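Long-range contact in enterobactin synthetase component F-related protein (Vibrio cholerae serotype O1, PDB 4OXI), which probably activates glycine with ATP as a glycyl adenylate, in an LPS modification pathway that confers resistance to antimicrobial peptides: residues A368-R373 / V383-A388. Numbering follows the deposited sequence.
Sequences AVTYHR and VPIGRA. With GAP (glycyl-adenosine-5'-phosphate), chain B.
H372 lays one face of its imidazole on the pyrrolidine ring of P384, whose CB stands 3.9 Å from the imidazole centroid and 11° off its normal, a CH-pi contact. The CG of P384 lies over the same face, 3.6 Å from H372 NE2, while CG1 of V383 reaches the imidazole edge at H372 CD2. With CG anti to the backbone N (chi1 -175°), the H372 ring is carried out over P384. Nearer the backbone, CB of H372 packs 3.6 Å from CA of G386, where 383-388 runs so close to Y371 O and H372 CB that there is no room for a side chain. At T370 the hydroxyl, held between the backbone N and carbonyl carbon (chi1 73°), donates from OG1 to I385 O over 2.7 Å, approaching from above the carbonyl plane; CG2 turns instead toward the backbone at A388. Between these side chains, Y371 and R387 form an antiparallel hydrogen-bonded pair, Y371 N to R387 O at 3.1 Å and R387 N to Y371 O at 3.2 Å. The I385 side chain heads away from 368-373, though its CB still touches the T370 hydroxyl, and CG2 meets N1 of the glycyl-adenosine-5'-phosphate adenine at 3.6 Å, which makes I385 the residue of this contact that lines the adenylate pocket. Strand 370-373 runs antiparallel between 356-360 and the edge strand 387-388 of a mixed sheet; V369 and T370 make a classic bulge opposite Y360, and strand 460-466 packs against P384 and I385.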
loop_
_atom_site.group_PDB
_atom_site.type_symbol
_atom_site.label_atom_id
_atom_site.label_comp_id
_atom_site.label_asym_id
_atom_site.label_seq_id
_atom_site.Cartn_x
_atom_site.Cartn_y
_atom_site.Cartn_z
ATOM N N ALA A 368 -0.300 -3.750 8.279
ATOM C CA ALA A 368 0.149 -5.024 8.829
ATOM C C ALA A 368 -0.533 -5.262 10.158
ATOM O O ALA A 368 -0.773 -4.308 10.907
ATOM C CB ALA A 368 1.676 -5.034 9.007
ATOM N N VAL A 369 -0.807 -6.524 10.478
ATOM C CA VAL A 369 -1.483 -6.841 11.734
ATOM C C VAL A 369 -0.647 -7.762 12.628
ATOM O O VAL A 369 -0.882 -7.847 13.834
ATOM C CB VAL A 369 -2.907 -7.424 11.489
ATOM C CG1 VAL A 369 -2.825 -8.790 10.857
ATOM C CG2 VAL A 369 -3.707 -7.475 12.778
ATOM N N THR A 370 0.334 -8.445 12.045
ATOM C CA THR A 370 1.282 -9.202 12.845
ATOM C C THR A 370 2.702 -8.875 12.438
ATOM O O THR A 370 2.944 -8.282 11.376
ATOM C CB THR A 370 1.113 -10.722 12.685
ATOM O OG1 THR A 370 1.607 -11.114 11.396
ATOM C CG2 THR A 370 -0.359 -11.144 12.842
ATOM N N TYR A 371 3.641 -9.300 13.274
ATOM C CA TYR A 371 5.058 -9.063 13.039
ATOM C C TYR A 371 5.863 -10.179 13.691
ATOM O O TYR A 371 5.402 -10.828 14.636
ATOM C CB TYR A 371 5.488 -7.741 13.661
ATOM C CG TYR A 371 5.667 -7.845 15.160
ATOM C CD1 TYR A 371 6.932 -7.960 15.725
ATOM C CD2 TYR A 371 4.566 -7.839 16.014
ATOM C CE1 TYR A 371 7.101 -8.067 17.096
ATOM C CE2 TYR A 371 4.727 -7.948 17.391
ATOM C CZ TYR A 371 5.997 -8.057 17.921
ATOM O OH TYR A 371 6.169 -8.155 19.279
ATOM N N HIS A 372 7.079 -10.372 13.207
ATOM C CA HIS A 372 7.971 -11.344 13.784
ATOM C C HIS A 372 9.413 -10.916 13.563
ATOM O O HIS A 372 9.817 -10.711 12.420
ATOM C CB HIS A 372 7.764 -12.691 13.115
ATOM C CG HIS A 372 8.561 -13.787 13.743
ATOM N ND1 HIS A 372 8.271 -14.285 14.997
ATOM C CD2 HIS A 372 9.641 -14.475 13.300
ATOM C CE1 HIS A 372 9.140 -15.237 15.294
ATOM N NE2 HIS A 372 9.980 -15.370 14.284
ATOM N N ARG A 373 10.201 -10.788 14.630
ATOM C CA ARG A 373 11.629 -10.509 14.447
ATOM C C ARG A 373 12.342 -11.739 13.900
ATOM O O ARG A 373 12.268 -12.828 14.482
ATOM C CB ARG A 373 12.301 -10.078 15.747
ATOM C CG ARG A 373 11.757 -8.802 16.322
ATOM C CD ARG A 373 12.591 -8.313 17.516
ATOM N NE ARG A 373 11.890 -7.224 18.189
ATOM C CZ ARG A 373 10.841 -7.400 18.993
ATOM N NH1 ARG A 373 10.252 -6.348 19.554
ATOM N NH2 ARG A 373 10.375 -8.628 19.234
ATOM N N VAL A 383 10.350 -17.491 7.308
ATOM C CA VAL A 383 10.199 -16.663 8.492
ATOM C C VAL A 383 8.723 -16.624 8.843
ATOM O O VAL A 383 7.881 -16.343 7.983
ATOM C CB VAL A 383 10.723 -15.246 8.232
ATOM C CG1 VAL A 383 10.594 -14.378 9.473
ATOM C CG2 VAL A 383 12.169 -15.298 7.754
ATOM N N PRO A 384 8.392 -16.938 10.101
ATOM C CA PRO A 384 7.004 -16.848 10.580
ATOM C C PRO A 384 6.442 -15.438 10.382
ATOM O O PRO A 384 7.220 -14.485 10.364
ATOM C CB PRO A 384 7.131 -17.122 12.082
ATOM C CG PRO A 384 8.429 -17.924 12.223
ATOM C CD PRO A 384 9.328 -17.454 11.121
ATOM N N ILE A 385 5.125 -15.303 10.244
ATOM C CA ILE A 385 4.510 -13.972 10.234
ATOM C C ILE A 385 4.267 -13.504 11.672
ATOM O O ILE A 385 3.961 -12.336 11.919
ATOM C CB ILE A 385 3.202 -13.924 9.412
ATOM C CG1 ILE A 385 2.222 -15.016 9.844
ATOM C CG2 ILE A 385 3.498 -14.081 7.927
ATOM C CD1 ILE A 385 0.796 -14.821 9.237
ATOM N N GLY A 386 4.398 -14.425 12.623
ATOM C CA GLY A 386 4.545 -14.033 14.018
ATOM C C GLY A 386 3.263 -13.978 14.812
ATOM O O GLY A 386 2.445 -14.908 14.779
ATOM N N ARG A 387 3.088 -12.885 15.539
ATOM C CA ARG A 387 1.879 -12.689 16.322
ATOM C C ARG A 387 1.404 -11.253 16.211
ATOM O O ARG A 387 2.144 -10.377 15.752
ATOM C CB ARG A 387 2.124 -13.061 17.788
ATOM C CG ARG A 387 3.418 -12.499 18.353
ATOM C CD ARG A 387 3.519 -12.699 19.888
ATOM N NE ARG A 387 3.470 -14.111 20.258
ATOM C CZ ARG A 387 2.601 -14.618 21.127
ATOM N NH1 ARG A 387 2.611 -15.921 21.402
ATOM N NH2 ARG A 387 1.724 -13.820 21.726
ATOM N N ALA A 388 0.170 -11.018 16.647
ATOM C CA ALA A 388 -0.488 -9.737 16.472
ATOM C C ALA A 388 0.089 -8.681 17.384
ATOM O O ALA A 388 0.600 -8.992 18.457
ATOM C CB ALA A 388 -1.983 -9.882 16.737
HETATM N N GAP B . -0.619 -4.316 3.527
HETATM C CA GAP B . 0.579 -5.075 3.060
HETATM C C GAP B . 0.153 -5.879 1.847
HETATM O O GAP B . 0.925 -6.580 1.218
HETATM P PA GAP B . -1.963 -6.472 0.195
HETATM O O1A GAP B . -3.430 -6.316 0.512
HETATM O O2A GAP B . -1.387 -5.924 -1.100
HETATM O O3A GAP B . -1.242 -5.794 1.456
HETATM C "C5'" GAP B . -2.218 -8.797 1.380
HETATM O "O5'" GAP B . -1.644 -8.044 0.311
HETATM C "C4'" GAP B . -1.817 -10.250 1.224
HETATM O "O4'" GAP B . -0.400 -10.336 1.050
HETATM C "C3'" GAP B . -2.072 -11.077 2.465
HETATM O "O3'" GAP B . -3.424 -11.532 2.512
HETATM C "C2'" GAP B . -1.064 -12.202 2.308
HETATM O "O2'" GAP B . -1.515 -13.138 1.342
HETATM C "C1'" GAP B . 0.104 -11.540 1.624
HETATM N N9 GAP B . 1.129 -11.190 2.634
HETATM C C8 GAP B . 1.280 -9.984 3.211
HETATM N N7 GAP B . 2.322 -9.985 4.080
HETATM C C5 GAP B . 2.847 -11.230 4.071
HETATM C C6 GAP B . 3.952 -11.917 4.770
HETATM N N6 GAP B . 4.740 -11.247 5.655
HETATM N N1 GAP B . 4.157 -13.223 4.476
HETATM C C2 GAP B . 3.388 -13.894 3.588
HETATM N N3 GAP B . 2.366 -13.324 2.921
HETATM C C4 GAP B . 2.057 -12.019 3.114
#